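Long-range contacts in StiE protein (Stigmatella aurantiaca, PDB 6ECX), which is a modular polyketide synthase subunit, of which this fragment is the oxygen methyltransferase domain, binding S-adenosylmethionine and probably transferring its methyl group to polyketide intermediates: residues D116-S121 and F144-A149; K150-G155 and F176-R181. One frame throughout, in Å; residues are numbered along the deposited sequence.

Interaction 1. Residues D116-S121 and F144-A149; sequences DGYTIS and FQRDSA. With SAM (S-adenosylmethionine), chain B.
The ring of Tyr118 meets Arg146 in two ways at once. Arg146 CB sits over one face, 3.7 Å from the ring centroid in a CH-pi contact, and the guanidinium group then curls round to the hydroxyl, its plane almost perpendicular (88°) to the ring. Arg146 NE and NH2 both donate hydrogen bonds to Tyr118 OH, at 3.0 and 3.1 Å, a side-on grip on one oxygen lying in the guanidinium plane, with Asp152 O as a further close partner. The Arg146 side chain reaches the hydroxyl by bending at chi2 and chi3 (-134° and -92°). At the edge of the tyrosine ring, Phe144 CD1 comes within 3.7 Å of Tyr118 CE1, while one face of the Phe144 ring lies against the guanidinium group. Another part of the tyrosine rim meets Ser148 OG, whose hydrogen bond runs to Phe95 O.

The adenine of S-adenosylmethionine is gripped by face and edge too. Ile120 CG2 stands over its face, 3.4 Å from N1. At the edge, Ser148 N donates to N1 over 2.9 Å. The adenine N6 donates to Asp147 OD1 at 3.0 Å, while Asp147 OD2 forms a salt bridge with Lys150 NZ.

Backbone bonds from Phe144 N to Gly117 O and from Thr119 N to Phe144 O join the two strands, which run parallel in this Rossmann-like methyltransferase. Strand 141-145 borders the sheet, strand 91-94 flanks 114-119 across from it, and helix 122-134 completes the beta-alpha-beta unit.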
loop_
_atom_site.group_PDB
_atom_site.type_symbol
_atom_site.label_atom_id
_atom_site.label_comp_id
_atom_site.label_asym_id
_atom_site.label_seq_id
_atom_site.Cartn_x
_atom_site.Cartn_y
_atom_site.Cartn_z
ATOM N N ASP A 116 7.520 8.408 11.761
ATOM C CA ASP A 116 6.465 8.020 12.690
ATOM C C ASP A 116 5.512 7.054 12.006
ATOM O O ASP A 116 5.253 7.167 10.806
ATOM C CB ASP A 116 5.683 9.247 13.188
ATOM C CG ASP A 116 6.565 10.202 13.994
ATOM O OD1 ASP A 116 7.395 9.681 14.759
ATOM O OD2 ASP A 116 6.453 11.447 13.844
ATOM N N GLY A 117 4.982 6.107 12.763
ATOM C CA GLY A 117 3.992 5.179 12.235
ATOM C C GLY A 117 2.758 5.138 13.111
ATOM O O GLY A 117 2.854 5.214 14.340
ATOM N N TYR A 118 1.592 5.038 12.467
ATOM C CA TYR A 118 0.323 4.774 13.146
ATOM C C TYR A 118 -0.205 3.418 12.704
ATOM O O TYR A 118 -0.168 3.086 11.514
ATOM C CB TYR A 118 -0.759 5.816 12.813
ATOM C CG TYR A 118 -0.778 7.117 13.588
ATOM C CD1 TYR A 118 0.255 7.472 14.432
ATOM C CD2 TYR A 118 -1.847 8.011 13.441
ATOM C CE1 TYR A 118 0.225 8.658 15.123
ATOM C CE2 TYR A 118 -1.881 9.208 14.135
ATOM C CZ TYR A 118 -0.834 9.518 14.984
ATOM O OH TYR A 118 -0.837 10.698 15.699
ATOM N N THR A 119 -0.703 2.639 13.658
ATOM C CA THR A 119 -1.504 1.463 13.353
ATOM C C THR A 119 -2.596 1.353 14.406
ATOM O O THR A 119 -2.401 1.739 15.558
ATOM C CB THR A 119 -0.657 0.178 13.327
ATOM O OG1 THR A 119 -1.501 -0.962 13.099
ATOM C CG2 THR A 119 0.077 -0.002 14.646
ATOM N N ILE A 120 -3.762 0.833 14.007
ATOM C CA ILE A 120 -4.838 0.658 14.978
ATOM C C ILE A 120 -4.723 -0.660 15.722
ATOM O O ILE A 120 -5.417 -0.851 16.734
ATOM C CB ILE A 120 -6.233 0.746 14.328
ATOM C CG1 ILE A 120 -6.380 -0.298 13.222
ATOM C CG2 ILE A 120 -6.502 2.153 13.824
ATOM C CD1 ILE A 120 -7.727 -0.254 12.535
ATOM N N SER A 121 -3.866 -1.570 15.265
ATOM C CA SER A 121 -3.681 -2.848 15.946
ATOM C C SER A 121 -2.701 -2.693 17.103
ATOM O O SER A 121 -1.532 -2.337 16.891
ATOM C CB SER A 121 -3.177 -3.896 14.959
ATOM O OG SER A 121 -2.745 -5.061 15.643
ATOM N N PHE A 144 2.759 4.503 17.164
ATOM C CA PHE A 144 1.583 4.817 17.964
ATOM C C PHE A 144 0.429 3.931 17.531
ATOM O O PHE A 144 0.225 3.711 16.335
ATOM C CB PHE A 144 1.153 6.286 17.814
ATOM C CG PHE A 144 2.228 7.293 18.142
ATOM C CD1 PHE A 144 3.149 7.695 17.172
ATOM C CD2 PHE A 144 2.287 7.876 19.400
ATOM C CE1 PHE A 144 4.119 8.643 17.463
ATOM C CE2 PHE A 144 3.255 8.825 19.699
ATOM C CZ PHE A 144 4.171 9.211 18.730
ATOM N N GLN A 145 -0.317 3.425 18.509
ATOM C CA GLN A 145 -1.600 2.780 18.256
ATOM C C GLN A 145 -2.633 3.894 18.188
ATOM O O GLN A 145 -3.201 4.311 19.196
ATOM C CB GLN A 145 -1.938 1.761 19.345
ATOM C CG GLN A 145 -3.130 0.871 18.986
ATOM C CD GLN A 145 -3.674 0.109 20.182
ATOM O OE1 GLN A 145 -3.193 0.267 21.303
ATOM N NE2 GLN A 145 -4.677 -0.725 19.947
ATOM N N ARG A 146 -2.862 4.409 16.978
ATOM C CA ARG A 146 -3.759 5.537 16.782
ATOM C C ARG A 146 -4.464 5.374 15.441
ATOM O O ARG A 146 -4.027 4.614 14.572
ATOM C CB ARG A 146 -3.013 6.887 16.856
ATOM C CG ARG A 146 -2.298 7.128 18.190
ATOM C CD ARG A 146 -2.541 8.510 18.749
ATOM N NE ARG A 146 -1.522 9.447 18.311
ATOM C CZ ARG A 146 -0.668 10.065 19.119
ATOM N NH1 ARG A 146 -0.717 9.866 20.424
ATOM N NH2 ARG A 146 0.225 10.906 18.616
ATOM N N ASP A 147 -5.581 6.079 15.300
ATOM C CA ASP A 147 -6.453 5.966 14.136
ATOM C C ASP A 147 -6.211 7.166 13.232
ATOM O O ASP A 147 -6.493 8.304 13.617
ATOM C CB ASP A 147 -7.921 5.895 14.572
ATOM C CG ASP A 147 -8.884 5.684 13.401
ATOM O OD1 ASP A 147 -8.598 6.123 12.260
ATOM O OD2 ASP A 147 -9.949 5.071 13.636
ATOM N N SER A 148 -5.716 6.893 12.019
ATOM C CA SER A 148 -5.274 7.933 11.093
ATOM C C SER A 148 -6.414 8.812 10.584
ATOM O O SER A 148 -6.145 9.881 10.028
ATOM C CB SER A 148 -4.543 7.286 9.915
ATOM O OG SER A 148 -3.373 6.607 10.346
ATOM N N ALA A 149 -7.666 8.387 10.734
ATOM C CA ALA A 149 -8.808 9.249 10.467
ATOM C C ALA A 149 -9.289 10.017 11.695
ATOM O O ALA A 149 -10.027 10.996 11.541
ATOM C CB ALA A 149 -9.984 8.434 9.910
HETATM N N SAM B . 1.585 -0.694 5.064
HETATM C CA SAM B . 1.930 -1.964 5.690
HETATM C C SAM B . 2.635 -2.882 4.702
HETATM O O SAM B . 2.614 -2.602 3.507
HETATM O OXT SAM B . 3.235 -3.901 5.057
HETATM C CB SAM B . 0.680 -2.633 6.236
HETATM C CG SAM B . -0.468 -2.742 5.242
HETATM S SD SAM B . -1.810 -3.736 5.946
HETATM C CE SAM B . -2.503 -4.484 4.448
HETATM C "C5'" SAM B . -3.002 -2.479 6.473
HETATM C "C4'" SAM B . -2.524 -1.687 7.693
HETATM O "O4'" SAM B . -3.306 -0.523 7.921
HETATM C "C3'" SAM B . -2.543 -2.451 9.013
HETATM O "O3'" SAM B . -1.299 -2.179 9.635
HETATM C "C2'" SAM B . -3.652 -1.797 9.828
HETATM O "O2'" SAM B . -3.434 -1.810 11.225
HETATM C "C1'" SAM B . -3.581 -0.371 9.301
HETATM N N9 SAM B . -4.796 0.447 9.479
HETATM C C8 SAM B . -6.057 0.143 9.026
HETATM N N7 SAM B . -6.889 1.166 9.354
HETATM C C5 SAM B . -6.187 2.113 10.016
HETATM C C6 SAM B . -6.534 3.333 10.565
HETATM N N6 SAM B . -7.787 3.782 10.502
HETATM N N1 SAM B . -5.570 4.109 11.190
HETATM C C2 SAM B . -4.267 3.675 11.259
HETATM N N3 SAM B . -3.932 2.457 10.706
HETATM C C4 SAM B . -4.866 1.680 10.098
#

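Interaction 2. Residues K150-G155 and F176-R181; sequences KDDFPG and FSNIDR
Asn178 and Arg181, three residues apart on helix 172-181, hold the loop 150-155 that leads into strand 157-163 of this Rossmann-like domain. The contact illustrates how a helix can bind an irregular loop through the loop's backbone as well as its side chains.

Ser177 comes first along the helix and works indirectly: its OG accepts from Arg181 NE at 3.0 Å, fixing the direction of the guanidinium group. Asn178 follows, with CG anti to the backbone N (chi1 -160°), which carries the amide out toward the loop. There it lies almost parallel to the Phe153 ring, the planes only 10° apart, with ND2 stacked over the ring centre. The buried amide also uses both polar atoms. OD1 receives Phe153 N on a lone pair at 3.1 Å; ND2 gives to Asp151 O at 2.8 Å, from above that carbonyl's plane, and also to Ser148 O. One side chain thereby serves the backbone C=O of Asp151 and N-H of Phe153 while being pressed against the loop's aromatic ring.

Ile179 adds an apolar touch, its CG1 3.8 Å from Phe153 CE2, on the rim of the ring. Arg181 closes the walk at the exposed border, forming a salt bridge with Asp152. Its NH1 bonds to the carboxylate are weak; the shortest bond runs from Arg181 NH2 to Asp152 OD1, 3.0 Å long, on the syn side but 33° out of the carboxylate plane.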
loop_
_atom_site.group_PDB
_atom_site.type_symbol
_atom_site.label_atom_id
_atom_site.label_comp_id
_atom_site.label_asym_id
_atom_site.label_seq_id
_atom_site.Cartn_x
_atom_site.Cartn_y
_atom_site.Cartn_z
ATOM N N LYS A 150 -8.901 9.608 12.904
ATOM C CA LYS A 150 -9.410 10.243 14.117
ATOM C C LYS A 150 -8.346 10.976 14.918
ATOM O O LYS A 150 -8.692 11.867 15.696
ATOM C CB LYS A 150 -10.062 9.208 15.049
ATOM C CG LYS A 150 -11.148 8.370 14.432
ATOM C CD LYS A 150 -11.700 7.385 15.464
ATOM C CE LYS A 150 -12.905 6.639 14.927
ATOM N NZ LYS A 150 -12.589 5.933 13.656
ATOM N N ASP A 151 -7.074 10.601 14.774
ATOM C CA ASP A 151 -5.969 11.141 15.564
ATOM C C ASP A 151 -5.031 11.915 14.649
ATOM O O ASP A 151 -4.496 11.351 13.686
ATOM C CB ASP A 151 -5.189 10.024 16.251
ATOM C CG ASP A 151 -6.002 9.309 17.309
ATOM O OD1 ASP A 151 -6.587 9.990 18.181
ATOM O OD2 ASP A 151 -6.063 8.057 17.260
ATOM N N ASP A 152 -4.802 13.188 14.970
ATOM C CA ASP A 152 -3.847 13.978 14.203
ATOM C C ASP A 152 -2.487 13.297 14.176
ATOM O O ASP A 152 -2.029 12.745 15.181
ATOM C CB ASP A 152 -3.713 15.380 14.796
ATOM C CG ASP A 152 -4.793 16.318 14.305
ATOM O OD1 ASP A 152 -5.687 15.855 13.565
ATOM O OD2 ASP A 152 -4.743 17.518 14.649
ATOM N N PHE A 153 -1.857 13.310 13.003
ATOM C CA PHE A 153 -0.473 12.888 12.917
ATOM C C PHE A 153 0.382 13.782 13.818
ATOM O O PHE A 153 0.036 14.944 14.059
ATOM C CB PHE A 153 -0.001 12.945 11.465
ATOM C CG PHE A 153 -0.779 12.045 10.547
ATOM C CD1 PHE A 153 -1.071 10.735 10.920
ATOM C CD2 PHE A 153 -1.243 12.512 9.313
ATOM C CE1 PHE A 153 -1.798 9.895 10.069
ATOM C CE2 PHE A 153 -1.965 11.683 8.468
ATOM C CZ PHE A 153 -2.238 10.366 8.842
ATOM N N PRO A 154 1.472 13.254 14.383
ATOM C CA PRO A 154 2.192 13.955 15.454
ATOM C C PRO A 154 3.382 14.772 14.963
ATOM O O PRO A 154 4.493 14.669 15.497
ATOM C CB PRO A 154 2.638 12.809 16.362
ATOM C CG PRO A 154 2.899 11.685 15.414
ATOM C CD PRO A 154 1.921 11.851 14.260
ATOM N N GLY A 155 3.167 15.587 13.940
ATOM C CA GLY A 155 4.245 16.384 13.399
ATOM C C GLY A 155 3.909 16.890 12.009
ATOM O O GLY A 155 2.780 16.755 11.526
ATOM N N PHE A 176 -7.790 12.308 4.661
ATOM C CA PHE A 176 -7.025 13.167 3.757
ATOM C C PHE A 176 -6.904 14.592 4.284
ATOM O O PHE A 176 -5.935 15.275 3.957
ATOM C CB PHE A 176 -7.622 13.107 2.346
ATOM C CG PHE A 176 -7.111 11.929 1.564
ATOM C CD1 PHE A 176 -7.696 10.675 1.714
ATOM C CD2 PHE A 176 -5.981 12.037 0.773
ATOM C CE1 PHE A 176 -7.193 9.580 1.047
ATOM C CE2 PHE A 176 -5.476 10.925 0.104
ATOM C CZ PHE A 176 -6.076 9.702 0.248
ATOM N N SER A 177 -7.821 15.028 5.146
ATOM C CA SER A 177 -7.612 16.271 5.878
ATOM C C SER A 177 -6.419 16.150 6.815
ATOM O O SER A 177 -5.572 17.054 6.890
ATOM C CB SER A 177 -8.888 16.632 6.648
ATOM O OG SER A 177 -8.648 17.618 7.637
ATOM N N ASN A 178 -6.333 15.028 7.538
ATOM C CA ASN A 178 -5.180 14.775 8.404
ATOM C C ASN A 178 -3.875 14.758 7.604
ATOM O O ASN A 178 -2.846 15.271 8.056
ATOM C CB ASN A 178 -5.384 13.445 9.132
ATOM C CG ASN A 178 -4.523 13.310 10.376
ATOM O OD1 ASN A 178 -3.801 14.237 10.767
ATOM N ND2 ASN A 178 -4.614 12.147 11.023
ATOM N N ILE A 179 -3.889 14.154 6.419
ATOM C CA ILE A 179 -2.683 14.144 5.592
ATOM C C ILE A 179 -2.306 15.569 5.196
ATOM O O ILE A 179 -1.160 16.009 5.379
ATOM C CB ILE A 179 -2.888 13.253 4.348
ATOM C CG1 ILE A 179 -2.973 11.772 4.755
ATOM C CG2 ILE A 179 -1.739 13.484 3.349
ATOM C CD1 ILE A 179 -3.431 10.835 3.639
ATOM N N ASP A 180 -3.279 16.313 4.666
ATOM C CA ASP A 180 -3.067 17.701 4.256
ATOM C C ASP A 180 -2.501 18.549 5.397
ATOM O O ASP A 180 -1.470 19.202 5.247
ATOM C CB ASP A 180 -4.398 18.282 3.749
ATOM C CG ASP A 180 -4.266 19.689 3.217
ATOM O OD1 ASP A 180 -3.121 20.131 3.004
ATOM O OD2 ASP A 180 -5.312 20.345 3.016
ATOM N N ARG A 181 -3.148 18.531 6.556
ATOM C CA ARG A 181 -2.740 19.433 7.628
ATOM C C ARG A 181 -1.355 19.113 8.179
ATOM O O ARG A 181 -0.775 19.946 8.895
ATOM C CB ARG A 181 -3.793 19.403 8.749
ATOM C CG ARG A 181 -5.114 20.025 8.299
ATOM C CD ARG A 181 -6.212 20.014 9.377
ATOM N NE ARG A 181 -6.698 18.667 9.666
ATOM C CZ ARG A 181 -6.378 17.988 10.755
ATOM N NH1 ARG A 181 -5.589 18.540 11.668
ATOM N NH2 ARG A 181 -6.858 16.766 10.944
#

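In the fold
Following the chain from the N terminus, past strand 91-94, strand 114-119 leads through helix 122-134 to strand 141-145, so interaction 1 closes the beta-alpha-beta crossover of the Rossmann-like fold at the border of the sheet. Its second segment runs directly into residues 150-155, where interaction 2 opens; that contact closes after strand 157-163, when helix 172-181 comes back over the loop. The two are therefore in series, neither nested nor crossed. They nevertheless abut, their centres about 11 Å apart: Arg146 packs against Asp151, and Tyr118 against Pro154. Together they tie the edge of the sheet and the cofactor-binding turn to the helix 172-181 that precedes strand 187-196.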